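Local structure of putative uncharacterized protein (Mycobacterium abscessus, 3RR6) at residues S111-H116 / A152-R157; N148-R153 / D169-L174; L174-V179 / E251-L256. The protein is of unknown function but probably binds a metal ion and may act as an isomerase or acetylpyruvate hydrolase, as a member of the fumarylacetoacetate hydrolase (FAH) family. One frame throughout, in Å; residues are numbered along the deposited sequence.

Contact 1 opens first along the chain, at 111-116. The chain then runs through strands 115-125 and 141-152 and closes the contact at 152-157, the start of helix 153-159. Contact 2 opens at 148-153, before contact 1 has closed, so the two cross and share Ala152 and Arg153. It closes at 169-174, after a loop that holds two short helices. Contact 3 follows in series. It starts at Leu174, the last residue of contact 2, and its segments lie 72 residues apart at their nearest ends. Contacts 1 and 2 tie strands 115-125, 141-152 and 172-179 to the start of helix 153-159. Contact 3 joins strand 172-179 to the hairpin of a second sheet.

Contact 1 (S111-H116 / A152-R157). With EDO (1,2-ethanediol), chain E.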
ATOM      1  N   SER A 111       2.168 -21.904 -10.604  1.00 19.26           N
ATOM      2  CA  SER A 111       1.052 -22.605  -9.984  1.00 19.03           C
ATOM      3  C   SER A 111      -0.255 -21.804  -9.960  1.00 18.40           C
ATOM      4  O   SER A 111      -1.288 -22.344  -9.562  1.00 18.26           O
ATOM      5  CB  SER A 111       1.411 -23.017  -8.557  1.00 18.96           C
ATOM      6  OG  SER A 111       1.609 -21.890  -7.721  1.00 18.46           O
ATOM      7  N   ALA A 112      -0.207 -20.537 -10.375  1.00 18.28           N
ATOM      8  CA  ALA A 112      -1.387 -19.661 -10.345  1.00 18.46           C
ATOM      9  C   ALA A 112      -1.954 -19.454 -11.738  1.00 19.03           C
ATOM     10  O   ALA A 112      -1.229 -19.054 -12.650  1.00 19.86           O
ATOM     11  CB  ALA A 112      -1.037 -18.310  -9.734  1.00 18.07           C
ATOM     12  N   THR A 113      -3.250 -19.707 -11.884  1.00 19.30           N
ATOM     13  CA  THR A 113      -3.944 -19.565 -13.162  1.00 19.88           C
ATOM     14  C   THR A 113      -4.793 -18.296 -13.297  1.00 19.31           C
ATOM     15  O   THR A 113      -5.142 -17.912 -14.418  1.00 19.94           O
ATOM     16  CB  THR A 113      -4.867 -20.778 -13.435  1.00 20.28           C
ATOM     17  OG1 THR A 113      -5.969 -20.773 -12.519  1.00 21.70           O
ATOM     18  CG2 THR A 113      -4.090 -22.090 -13.313  1.00 22.67           C
ATOM     19  N   GLU A 114      -5.143 -17.652 -12.183  1.00 17.63           N
ATOM     20  CA  GLU A 114      -6.020 -16.482 -12.212  1.00 17.61           C
ATOM     21  C   GLU A 114      -5.571 -15.469 -11.165  1.00 15.96           C
ATOM     22  O   GLU A 114      -5.870 -15.635  -9.979  1.00 17.30           O
ATOM     23  CB  GLU A 114      -7.463 -16.897 -11.919  1.00 18.65           C
ATOM     24  CG  GLU A 114      -8.465 -15.772 -12.051  1.00 21.61           C
ATOM     25  CD  GLU A 114      -9.902 -16.205 -11.808  1.00 26.48           C
ATOM     26  OE1 GLU A 114     -10.787 -15.318 -11.836  1.00 30.21           O
ATOM     27  OE2 GLU A 114     -10.158 -17.412 -11.582  1.00 28.73           O
ATOM     28  N   VAL A 115      -4.861 -14.433 -11.603  1.00 13.56           N
ATOM     29  CA  VAL A 115      -4.274 -13.456 -10.683  1.00 12.63           C
ATOM     30  C   VAL A 115      -4.930 -12.096 -10.906  1.00 12.57           C
ATOM     31  O   VAL A 115      -5.044 -11.645 -12.043  1.00 12.44           O
ATOM     32  CB  VAL A 115      -2.751 -13.352 -10.876  1.00 12.03           C
ATOM     33  CG1 VAL A 115      -2.156 -12.285  -9.938  1.00 12.63           C
ATOM     34  CG2 VAL A 115      -2.088 -14.711 -10.603  1.00 13.39           C
ATOM     35  N   HIS A 116      -5.381 -11.460  -9.822  1.00 12.40           N
ATOM     36  CA  HIS A 116      -6.104 -10.189  -9.902  1.00 12.41           C
ATOM     37  C   HIS A 116      -5.375  -9.042  -9.226  1.00 12.10           C
ATOM     38  O   HIS A 116      -4.643  -9.252  -8.254  1.00 12.55           O
ATOM     39  CB  HIS A 116      -7.477 -10.334  -9.248  1.00 12.97           C
ATOM     40  CG  HIS A 116      -8.442 -11.151 -10.042  1.00 14.24           C
ATOM     41  ND1 HIS A 116      -9.797 -11.133  -9.800  1.00 18.11           N
ATOM     42  CD2 HIS A 116      -8.256 -12.001 -11.081  1.00 15.58           C
ATOM     43  CE1 HIS A 116     -10.402 -11.944 -10.652  1.00 18.23           C
ATOM     44  NE2 HIS A 116      -9.492 -12.481 -11.441  1.00 16.92           N
ATOM     45  N   ALA A 152      -3.946 -14.468  -6.129  1.00 11.50           N
ATOM     46  CA  ALA A 152      -4.246 -15.633  -6.967  1.00 12.33           C
ATOM     47  C   ALA A 152      -5.596 -16.220  -6.569  1.00 13.16           C
ATOM     48  O   ALA A 152      -5.713 -16.969  -5.589  1.00 12.89           O
ATOM     49  CB  ALA A 152      -3.131 -16.685  -6.861  1.00 12.55           C
ATOM     50  N   ARG A 153      -6.627 -15.850  -7.324  1.00 13.71           N
ATOM     51  CA  ARG A 153      -8.000 -16.239  -6.990  1.00 14.95           C
ATOM     52  C   ARG A 153      -8.176 -17.760  -6.970  1.00 15.06           C
ATOM     53  O   ARG A 153      -8.956 -18.285  -6.174  1.00 15.91           O
ATOM     54  CB  ARG A 153      -9.003 -15.613  -7.978  1.00 15.92           C
ATOM     55  CG  ARG A 153      -8.917 -14.104  -8.175  1.00 18.93           C
ATOM     56  CD  ARG A 153      -9.033 -13.285  -6.893  1.00 22.87           C
ATOM     57  NE  ARG A 153     -10.325 -13.433  -6.217  1.00 26.71           N
ATOM     58  CZ  ARG A 153     -11.357 -12.592  -6.322  1.00 29.17           C
ATOM     59  NH1 ARG A 153     -11.295 -11.509  -7.090  1.00 30.22           N
ATOM     60  NH2 ARG A 153     -12.477 -12.843  -5.646  1.00 30.32           N
ATOM     61  N   ASP A 154      -7.466 -18.469  -7.844  1.00 15.15           N
ATOM     62  CA  ASP A 154      -7.547 -19.929  -7.862  1.00 15.71           C
ATOM     63  C   ASP A 154      -7.022 -20.535  -6.564  1.00 15.29           C
ATOM     64  O   ASP A 154      -7.524 -21.552  -6.092  1.00 16.09           O
ATOM     65  CB  ASP A 154      -6.860 -20.550  -9.092  1.00 16.10           C
ATOM     66  CG  ASP A 154      -5.455 -20.031  -9.342  1.00 17.09           C
ATOM     67  OD1 ASP A 154      -5.241 -18.799  -9.317  1.00 17.75           O
ATOM     68  OD2 ASP A 154      -4.564 -20.869  -9.623  1.00 19.14           O
ATOM     69  N   HIS A 155      -6.030 -19.891  -5.963  1.00 14.54           N
ATOM     70  CA  HIS A 155      -5.504 -20.374  -4.692  1.00 14.38           C
ATOM     71  C   HIS A 155      -6.454 -20.102  -3.537  1.00 15.12           C
ATOM     72  O   HIS A 155      -6.543 -20.915  -2.623  1.00 15.82           O
ATOM     73  CB  HIS A 155      -4.121 -19.785  -4.419  1.00 14.00           C
ATOM     74  CG  HIS A 155      -3.097 -20.224  -5.410  1.00 13.12           C
ATOM     75  ND1 HIS A 155      -1.807 -19.734  -5.422  1.00 12.78           N
ATOM     76  CD2 HIS A 155      -3.178 -21.107  -6.434  1.00 14.12           C
ATOM     77  CE1 HIS A 155      -1.142 -20.291  -6.419  1.00 13.30           C
ATOM     78  NE2 HIS A 155      -1.949 -21.138  -7.044  1.00 13.91           N
ATOM     79  N   GLN A 156      -7.171 -18.984  -3.587  1.00 15.65           N
ATOM     80  CA  GLN A 156      -8.202 -18.685  -2.586  1.00 16.74           C
ATOM     81  C   GLN A 156      -9.282 -19.775  -2.615  1.00 18.18           C
ATOM     82  O   GLN A 156      -9.725 -20.254  -1.571  1.00 19.06           O
ATOM     83  CB  GLN A 156      -8.836 -17.309  -2.833  1.00 17.22           C
ATOM     84  CG  GLN A 156      -7.880 -16.130  -2.674  1.00 17.78           C
ATOM     85  CD  GLN A 156      -8.535 -14.760  -2.834  1.00 22.43           C
ATOM     86  OE1 GLN A 156      -8.417 -14.133  -3.877  1.00 26.72           O
ATOM     87  NE2 GLN A 156      -9.218 -14.292  -1.791  1.00 27.58           N
ATOM     88  N   ARG A 157      -9.702 -20.170  -3.815  1.00 18.82           N
ATOM     89  CA  ARG A 157     -10.716 -21.216  -3.958  1.00 20.12           C
ATOM     90  C   ARG A 157     -10.226 -22.568  -3.439  1.00 20.36           C
ATOM     91  O   ARG A 157     -10.980 -23.287  -2.779  1.00 21.69           O
ATOM     92  CB  ARG A 157     -11.178 -21.338  -5.410  1.00 20.89           C
ATOM     93  CG  ARG A 157     -11.987 -20.149  -5.902  1.00 23.24           C
ATOM     94  CD  ARG A 157     -12.703 -20.486  -7.203  1.00 26.15           C
ATOM     95  NE  ARG A 157     -11.765 -20.800  -8.283  1.00 28.31           N
ATOM     96  CZ  ARG A 157     -11.223 -19.909  -9.116  1.00 28.86           C
ATOM     97  NH1 ARG A 157     -11.506 -18.616  -9.022  1.00 29.56           N
ATOM     98  NH2 ARG A 157     -10.382 -20.318 -10.060  1.00 31.01           N
TER
HETATM   99  C1  EDO E 265       2.648 -22.898  -4.491  1.00 21.63           C
HETATM  100  O1  EDO E 265       1.481 -22.256  -5.004  1.00 17.04           O
HETATM  101  C2  EDO E 265       2.425 -24.395  -4.466  1.00 24.70           C
HETATM  102  O2  EDO E 265       2.353 -24.897  -5.814  1.00 26.73           O
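Asp154 places CG between its own backbone N and carbonyl carbon (chi1 49°), and this turns the carboxylate to the backbone of Thr113 and Glu114. Glu114 has CG opposite its backbone N (chi1 -175°), and its extended chain carries the carboxylate out to Arg157. Asp154 takes two successive N-H groups. Thr113 N is 2.9 Å from Asp154 OD2, in a nearly straight bond. Glu114 N is 3.1 Å from Asp154 OD1. Both donors come from above the carboxylate plane, and the pair of bonds should restrict its rotation. Glu114 OE2 accepts both end nitrogens of Arg157, which come from one face of the carboxylate. The salt bridge measures 3.1 Å between Glu114 OE2 and Arg157 NH1. Glu114 OE1 also accepts a weak hydrogen bond from His116 NE2. Arg153 CG lies over the face of the His116 ring, 3.4 Å from its centroid; the chain then bends back towards the ring. This is a CH-pi contact, only 6° off the ring normal. At the other end, His155 NE2 donates to Ser111 O at 2.9 Å, with the oxygen at the ring edge. His155 ND1 is bonded to His168, so both ring nitrogens are engaged. A bound ethanediol lies by Ser111, with its O1 2.7 Å from Ser111 OG. The backbones meet where Arg153 N donates to Glu114 O at 2.8 Å. Beside this bond, Val115 and Ala152 form an antiparallel non-hydrogen-bonded pair. Ala152 is also the N-cap of helix 153-159. The site is a strand-to-helix junction in the FAH domain, held by helix side chains that bind the entering loop.

Contact 2 (N148-R153 / D169-L174); sequences NDVSAR and DTFCPL
Asn148 and Val150 meet Pro173 and Phe171 where strands 141-152 and 172-179 run antiparallel in the FAH domain. An inverse gamma turn centred on Asp149 interrupts the first strand here. Two backbone hydrogen bonds join the segments. Asn148 N donates to Pro173 O at 3.1 Å. Val150 N donates to Phe171 O, also at 3.1 Å, and makes a weak bond to Asn148 O across the turn. Asn148 O and Phe171 O are both acceptors and do not bond to each other. Phe171 O also accepts from Lys94 NZ, so two donors hold it.

The polar side chains on the turn find most of their partners outside the two segments. Asp149 forms salt bridges with Lys94 and Lys166, and Lys166 also meets Ser151 OG. Asn148 OD1 accepts from the backbone N of Glu118 in strand 115-125. Within the segment, Ser151 OG donates to Asp149 O at 2.9 Å, which probably helps hold the turn.

The apolar contacts lie on the side occupied by Val150. Its two methyl groups divide the work. CG2, placed beside the backbone N, reaches Pro173 CD at 3.9 Å. The ring of Pro173 also rests on Asn148, with CG 3.8 Å from Asn148 CB. Ala152 CB touches the far part of the aromatic ring, 4.3 Å from Phe171 CE2. Val150 CG1 stands anti to its backbone N (chi1 -178°). This puts the methyl carbon over the middle of the Phe171 ring, 3.6 Å from its centroid and 7° off the normal.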
ATOM      1  N   ASN A 148      -0.859  -2.605  -3.904  1.00 11.98           N
ATOM      2  CA  ASN A 148      -1.623  -3.465  -4.810  1.00 12.03           C
ATOM      3  C   ASN A 148      -1.673  -4.848  -4.163  1.00 11.78           C
ATOM      4  O   ASN A 148      -0.650  -5.529  -4.076  1.00 12.46           O
ATOM      5  CB  ASN A 148      -0.931  -3.483  -6.176  1.00 12.18           C
ATOM      6  CG  ASN A 148      -1.770  -4.093  -7.293  1.00 12.67           C
ATOM      7  OD1 ASN A 148      -2.767  -4.762  -7.052  1.00 13.04           O
ATOM      8  ND2 ASN A 148      -1.330  -3.880  -8.542  1.00 14.11           N
ATOM      9  N   ASP A 149      -2.839  -5.245  -3.661  1.00 11.91           N
ATOM     10  CA  ASP A 149      -3.002  -6.537  -2.985  1.00 11.83           C
ATOM     11  C   ASP A 149      -3.224  -7.609  -4.048  1.00 12.02           C
ATOM     12  O   ASP A 149      -4.345  -8.092  -4.258  1.00 12.13           O
ATOM     13  CB  ASP A 149      -4.164  -6.490  -1.982  1.00 12.44           C
ATOM     14  CG  ASP A 149      -4.351  -7.799  -1.198  1.00 13.38           C
ATOM     15  OD1 ASP A 149      -3.526  -8.726  -1.285  1.00 14.60           O
ATOM     16  OD2 ASP A 149      -5.367  -7.902  -0.466  1.00 15.81           O
ATOM     17  N   VAL A 150      -2.139  -7.974  -4.722  1.00 11.50           N
ATOM     18  CA  VAL A 150      -2.206  -8.938  -5.812  1.00 11.23           C
ATOM     19  C   VAL A 150      -2.599 -10.305  -5.241  1.00 11.71           C
ATOM     20  O   VAL A 150      -2.084 -10.726  -4.195  1.00 11.92           O
ATOM     21  CB  VAL A 150      -0.873  -9.025  -6.587  1.00 10.89           C
ATOM     22  CG1 VAL A 150      -0.984 -10.022  -7.760  1.00 11.38           C
ATOM     23  CG2 VAL A 150      -0.438  -7.642  -7.121  1.00 12.43           C
ATOM     24  N   SER A 151      -3.531 -10.980  -5.918  1.00 11.77           N
ATOM     25  CA  SER A 151      -4.179 -12.168  -5.361  1.00 12.14           C
ATOM     26  C   SER A 151      -4.400 -13.251  -6.413  1.00 12.06           C
ATOM     27  O   SER A 151      -5.012 -12.984  -7.454  1.00 12.57           O
ATOM     28  CB  SER A 151      -5.553 -11.782  -4.785  1.00 13.40           C
ATOM     29  OG  SER A 151      -5.451 -10.717  -3.844  1.00 15.28           O
ATOM     30  N   ALA A 152      -3.946 -14.468  -6.129  1.00 11.50           N
ATOM     31  CA  ALA A 152      -4.246 -15.633  -6.967  1.00 12.33           C
ATOM     32  C   ALA A 152      -5.596 -16.220  -6.569  1.00 13.16           C
ATOM     33  O   ALA A 152      -5.713 -16.969  -5.589  1.00 12.89           O
ATOM     34  CB  ALA A 152      -3.131 -16.685  -6.861  1.00 12.55           C
ATOM     35  N   ARG A 153      -6.627 -15.850  -7.324  1.00 13.71           N
ATOM     36  CA  ARG A 153      -8.000 -16.239  -6.990  1.00 14.95           C
ATOM     37  C   ARG A 153      -8.176 -17.760  -6.970  1.00 15.06           C
ATOM     38  O   ARG A 153      -8.956 -18.285  -6.174  1.00 15.91           O
ATOM     39  CB  ARG A 153      -9.003 -15.613  -7.978  1.00 15.92           C
ATOM     40  CG  ARG A 153      -8.917 -14.104  -8.175  1.00 18.93           C
ATOM     41  CD  ARG A 153      -9.033 -13.285  -6.893  1.00 22.87           C
ATOM     42  NE  ARG A 153     -10.325 -13.433  -6.217  1.00 26.71           N
ATOM     43  CZ  ARG A 153     -11.357 -12.592  -6.322  1.00 29.17           C
ATOM     44  NH1 ARG A 153     -11.295 -11.509  -7.090  1.00 30.22           N
ATOM     45  NH2 ARG A 153     -12.477 -12.843  -5.646  1.00 30.32           N
ATOM     46  N   ASP A 169       5.859 -14.141  -3.553  1.00 10.81           N
ATOM     47  CA  ASP A 169       6.824 -13.075  -3.775  1.00 11.45           C
ATOM     48  C   ASP A 169       6.300 -12.174  -4.914  1.00 11.61           C
ATOM     49  O   ASP A 169       5.732 -12.666  -5.898  1.00 12.01           O
ATOM     50  CB  ASP A 169       8.199 -13.634  -4.149  1.00 12.13           C
ATOM     51  CG  ASP A 169       8.976 -14.240  -2.977  1.00 13.15           C
ATOM     52  OD1 ASP A 169       8.483 -14.339  -1.835  1.00 11.38           O
ATOM     53  OD2 ASP A 169      10.145 -14.625  -3.231  1.00 14.02           O
ATOM     54  N   THR A 170       6.492 -10.868  -4.739  1.00 11.36           N
ATOM     55  CA  THR A 170       6.059  -9.796  -5.663  1.00 11.22           C
ATOM     56  C   THR A 170       4.580  -9.424  -5.611  1.00 11.17           C
ATOM     57  O   THR A 170       4.168  -8.501  -6.313  1.00 11.30           O
ATOM     58  CB  THR A 170       6.475 -10.024  -7.159  1.00 11.73           C
ATOM     59  OG1 THR A 170       5.560 -10.918  -7.818  1.00 11.81           O
ATOM     60  CG2 THR A 170       7.896 -10.528  -7.274  1.00 12.57           C
ATOM     61  N   PHE A 171       3.788 -10.086  -4.773  1.00 10.32           N
ATOM     62  CA  PHE A 171       2.347  -9.785  -4.715  1.00 10.36           C
ATOM     63  C   PHE A 171       1.957  -8.586  -3.831  1.00 10.66           C
ATOM     64  O   PHE A 171       0.773  -8.362  -3.609  1.00 10.97           O
ATOM     65  CB  PHE A 171       1.540 -11.035  -4.329  1.00 10.70           C
ATOM     66  CG  PHE A 171       1.252 -11.972  -5.485  1.00 10.70           C
ATOM     67  CD1 PHE A 171       2.053 -12.023  -6.626  1.00 11.91           C
ATOM     68  CD2 PHE A 171       0.156 -12.814  -5.414  1.00 11.23           C
ATOM     69  CE1 PHE A 171       1.752 -12.892  -7.665  1.00 13.31           C
ATOM     70  CE2 PHE A 171      -0.144 -13.680  -6.450  1.00 11.61           C
ATOM     71  CZ  PHE A 171       0.653 -13.722  -7.569  1.00 12.71           C
ATOM     72  N   CYS A 172       2.932  -7.805  -3.366  1.00 10.73           N
ATOM     73  CA  CYS A 172       2.632  -6.535  -2.681  1.00 10.63           C
ATOM     74  C   CYS A 172       3.440  -5.347  -3.209  1.00 10.76           C
ATOM     75  O   CYS A 172       4.290  -4.797  -2.498  1.00 10.70           O
ATOM     76  CB  CYS A 172       2.816  -6.676  -1.166  1.00 10.84           C
ATOM     77  SG  CYS A 172       1.930  -5.369  -0.251  1.00 14.05           S
ATOM     78  N   PRO A 173       3.144  -4.905  -4.446  1.00 10.79           N
ATOM     79  CA  PRO A 173       3.654  -3.598  -4.847  1.00 11.11           C
ATOM     80  C   PRO A 173       3.313  -2.525  -3.820  1.00 10.66           C
ATOM     81  O   PRO A 173       2.178  -2.470  -3.326  1.00 11.05           O
ATOM     82  CB  PRO A 173       2.934  -3.331  -6.173  1.00 11.13           C
ATOM     83  CG  PRO A 173       2.643  -4.705  -6.717  1.00 11.85           C
ATOM     84  CD  PRO A 173       2.390  -5.568  -5.527  1.00 11.25           C
ATOM     85  N   LEU A 174       4.305  -1.690  -3.521  1.00 11.17           N
ATOM     86  CA  LEU A 174       4.179  -0.626  -2.540  0.50 10.67           C
ATOM     87  C   LEU A 174       4.984   0.586  -3.006  1.00 11.32           C
ATOM     88  O   LEU A 174       6.144   0.448  -3.395  1.00 11.38           O
ATOM     89  CB  LEU A 174       4.703  -1.128  -1.195  0.50 10.73           C
ATOM     90  CG  LEU A 174       4.336  -0.333   0.052  0.50  8.76           C
ATOM     91  CD1 LEU A 174       2.850  -0.469   0.380  0.50  8.13           C
ATOM     92  CD2 LEU A 174       5.196  -0.803   1.232  0.50  8.71           C
TER

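Contact 3 (L174-V179 / E251-L256); sequences LGPWIV and EGIGTL. With EDO (1,2-ethanediol), chain C.
Leu256 overlaps the backbone of Leu174 and Gly175 with both of its methyl groups. CD1 lies 3.8 Å from Leu174 C, and CD2 lies 3.8 Å from Leu174 N. Its CG stands anti to the backbone N (chi1 173°), and this carries the fork across to strand 172-179. The CB of Leu256 also rests 3.7 Å from Gly175 O. The peptide bond between Gly175 and Pro176 is cis. The chain turns a corner at this proline. Pro176 CD approaches Thr255 O at 3.7 Å, while its CG sits over the face of the Trp177 ring.

Trp177 gives the one hydrogen bond between the segments. Its NE1 donates to Ile253 O at 2.8 Å, with an N-H...O angle of 149°. The donor stands above the carbonyl plane, and the oxygen lies near the edge of the indole. Arg6 makes a cation-pi contact with the same tryptophan. Further along, Val179 CG2 meets Ile253 CG2 at 4.1 Å. Ile253 thus has its carbonyl held by Trp177 and its side chain packed on Val179. The same side chain also reaches Ile146 and Leu121 of the neighbouring strands.

A bound ethanediol, probably from the crystallisation liquor, lies against Pro176 and Trp177. Its O1 accepts from Thr255 N at 2.9 Å. Thr255 OG1 is bonded to Thr249 across the hairpin. Ile253 and Gly254 both face Ile250. This is a classic beta bulge, in the hairpin of strands 245-250 and 254-261, and the corner of strand 172-179 packs against it.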
ATOM      1  N   LEU A 174       4.305  -1.690  -3.521  1.00 11.17           N
ATOM      2  CA  LEU A 174       4.179  -0.626  -2.540  0.50 10.67           C
ATOM      3  C   LEU A 174       4.984   0.586  -3.006  1.00 11.32           C
ATOM      4  O   LEU A 174       6.144   0.448  -3.395  1.00 11.38           O
ATOM      5  CB  LEU A 174       4.703  -1.128  -1.195  0.50 10.73           C
ATOM      6  CG  LEU A 174       4.336  -0.333   0.052  0.50  8.76           C
ATOM      7  CD1 LEU A 174       2.850  -0.469   0.380  0.50  8.13           C
ATOM      8  CD2 LEU A 174       5.196  -0.803   1.232  0.50  8.71           C
ATOM      9  N   GLY A 175       4.385   1.769  -2.946  1.00 11.59           N
ATOM     10  CA  GLY A 175       5.071   2.986  -3.373  1.00 12.16           C
ATOM     11  C   GLY A 175       4.128   4.001  -3.977  1.00 12.63           C
ATOM     12  O   GLY A 175       2.918   3.824  -3.910  1.00 13.09           O
ATOM     13  N   PRO A 176       4.670   5.063  -4.596  1.00 12.89           N
ATOM     14  CA  PRO A 176       6.099   5.337  -4.847  1.00 13.34           C
ATOM     15  C   PRO A 176       6.846   5.972  -3.672  1.00 13.22           C
ATOM     16  O   PRO A 176       8.078   5.991  -3.656  1.00 13.94           O
ATOM     17  CB  PRO A 176       6.050   6.319  -6.016  1.00 13.88           C
ATOM     18  CG  PRO A 176       4.785   7.045  -5.807  1.00 13.88           C
ATOM     19  CD  PRO A 176       3.811   6.029  -5.303  1.00 13.74           C
ATOM     20  N   TRP A 177       6.089   6.502  -2.719  1.00 13.05           N
ATOM     21  CA  TRP A 177       6.627   7.204  -1.559  1.00 13.45           C
ATOM     22  C   TRP A 177       5.517   7.359  -0.542  1.00 13.21           C
ATOM     23  O   TRP A 177       4.344   7.125  -0.851  1.00 13.25           O
ATOM     24  CB  TRP A 177       7.198   8.585  -1.941  1.00 13.86           C
ATOM     25  CG  TRP A 177       6.347   9.365  -2.892  1.00 15.18           C
ATOM     26  CD1 TRP A 177       5.081   9.836  -2.680  1.00 15.79           C
ATOM     27  CD2 TRP A 177       6.706   9.768  -4.216  1.00 16.60           C
ATOM     28  NE1 TRP A 177       4.622  10.487  -3.805  1.00 15.61           N
ATOM     29  CE2 TRP A 177       5.606  10.471  -4.756  1.00 17.15           C
ATOM     30  CE3 TRP A 177       7.851   9.593  -5.008  1.00 17.39           C
ATOM     31  CZ2 TRP A 177       5.613  10.998  -6.055  1.00 18.39           C
ATOM     32  CZ3 TRP A 177       7.861  10.138  -6.306  1.00 20.23           C
ATOM     33  CH2 TRP A 177       6.744  10.822  -6.807  1.00 20.03           C
ATOM     34  N   ILE A 178       5.890   7.784   0.660  1.00 13.20           N
ATOM     35  CA  ILE A 178       4.963   7.949   1.768  1.00 13.19           C
ATOM     36  C   ILE A 178       4.725   9.434   1.997  1.00 13.91           C
ATOM     37  O   ILE A 178       5.675  10.174   2.228  1.00 14.75           O
ATOM     38  CB  ILE A 178       5.547   7.313   3.036  1.00 13.34           C
ATOM     39  CG1 ILE A 178       5.683   5.805   2.852  1.00 12.87           C
ATOM     40  CG2 ILE A 178       4.678   7.615   4.267  1.00 13.83           C
ATOM     41  CD1 ILE A 178       6.659   5.147   3.820  1.00 14.69           C
ATOM     42  N   VAL A 179       3.465   9.864   1.945  1.00 13.57           N
ATOM     43  CA  VAL A 179       3.117  11.279   2.157  1.00 14.09           C
ATOM     44  C   VAL A 179       2.698  11.467   3.602  1.00 14.70           C
ATOM     45  O   VAL A 179       1.776  10.804   4.073  1.00 14.08           O
ATOM     46  CB  VAL A 179       1.996  11.733   1.207  1.00 13.83           C
ATOM     47  CG1 VAL A 179       1.696  13.223   1.395  1.00 15.92           C
ATOM     48  CG2 VAL A 179       2.397  11.448  -0.236  1.00 14.62           C
ATOM     49  N   GLU A 251      -5.025  10.181  -5.354  1.00 13.55           N
ATOM     50  CA  GLU A 251      -5.016  11.627  -5.212  1.00 14.68           C
ATOM     51  C   GLU A 251      -4.153  12.048  -4.025  1.00 14.81           C
ATOM     52  O   GLU A 251      -4.300  11.520  -2.915  1.00 14.65           O
ATOM     53  CB  GLU A 251      -6.464  12.112  -5.018  1.00 15.29           C
ATOM     54  CG  GLU A 251      -6.617  13.609  -4.885  1.00 16.98           C
ATOM     55  CD  GLU A 251      -8.058  14.038  -4.690  1.00 19.83           C
ATOM     56  OE1 GLU A 251      -8.964  13.170  -4.670  1.00 18.97           O
ATOM     57  OE2 GLU A 251      -8.289  15.266  -4.565  1.00 22.47           O
ATOM     58  N   GLY A 252      -3.232  12.978  -4.277  1.00 14.90           N
ATOM     59  CA  GLY A 252      -2.354  13.503  -3.233  1.00 15.39           C
ATOM     60  C   GLY A 252      -1.116  12.674  -2.956  1.00 15.54           C
ATOM     61  O   GLY A 252      -0.272  13.075  -2.141  1.00 15.97           O
ATOM     62  N   ILE A 253      -0.994  11.524  -3.618  1.00 14.54           N
ATOM     63  CA  ILE A 253       0.182  10.675  -3.459  1.00 14.19           C
ATOM     64  C   ILE A 253       0.942  10.561  -4.781  1.00 14.61           C
ATOM     65  O   ILE A 253       2.077  11.027  -4.889  1.00 15.49           O
ATOM     66  CB  ILE A 253      -0.184   9.266  -2.913  1.00 13.51           C
ATOM     67  CG1 ILE A 253      -0.934   9.383  -1.578  1.00 13.47           C
ATOM     68  CG2 ILE A 253       1.093   8.427  -2.742  1.00 13.51           C
ATOM     69  CD1 ILE A 253      -1.357   8.059  -0.957  1.00 12.70           C
ATOM     70  N   GLY A 254       0.321   9.965  -5.793  1.00 14.38           N
ATOM     71  CA  GLY A 254       1.006   9.713  -7.061  1.00 14.31           C
ATOM     72  C   GLY A 254       0.526   8.423  -7.693  1.00 13.48           C
ATOM     73  O   GLY A 254      -0.624   8.033  -7.506  1.00 13.55           O
ATOM     74  N   THR A 255       1.411   7.774  -8.446  1.00 13.56           N
ATOM     75  CA  THR A 255       1.080   6.550  -9.176  1.00 13.70           C
ATOM     76  C   THR A 255       2.107   5.460  -8.878  1.00 13.60           C
ATOM     77  O   THR A 255       3.322   5.696  -8.919  1.00 14.45           O
ATOM     78  CB  THR A 255       1.022   6.802 -10.700  1.00 14.15           C
ATOM     79  OG1 THR A 255      -0.006   7.761 -10.982  1.00 15.57           O
ATOM     80  CG2 THR A 255       0.741   5.499 -11.474  1.00 15.08           C
ATOM     81  N   LEU A 256       1.596   4.275  -8.574  1.00 13.17           N
ATOM     82  CA  LEU A 256       2.383   3.061  -8.409  1.00 12.95           C
ATOM     83  C   LEU A 256       2.138   2.175  -9.620  1.00 13.34           C
ATOM     84  O   LEU A 256       1.033   1.683  -9.803  1.00 14.51           O
ATOM     85  CB  LEU A 256       1.931   2.330  -7.139  1.00 12.15           C
ATOM     86  CG  LEU A 256       2.507   0.943  -6.851  1.00 12.74           C
ATOM     87  CD1 LEU A 256       4.026   1.001  -6.654  1.00 14.42           C
ATOM     88  CD2 LEU A 256       1.813   0.322  -5.627  1.00 13.32           C
TER
HETATM   89  C1  EDO C 263       4.852   8.549  -8.879  1.00 31.97           C
HETATM   90  O1  EDO C 263       3.706   9.357  -9.126  1.00 27.30           O
HETATM   91  C2  EDO C 263       5.792   8.512 -10.071  1.00 32.80           C
HETATM   92  O2  EDO C 263       6.981   7.806  -9.697  1.00 35.11           O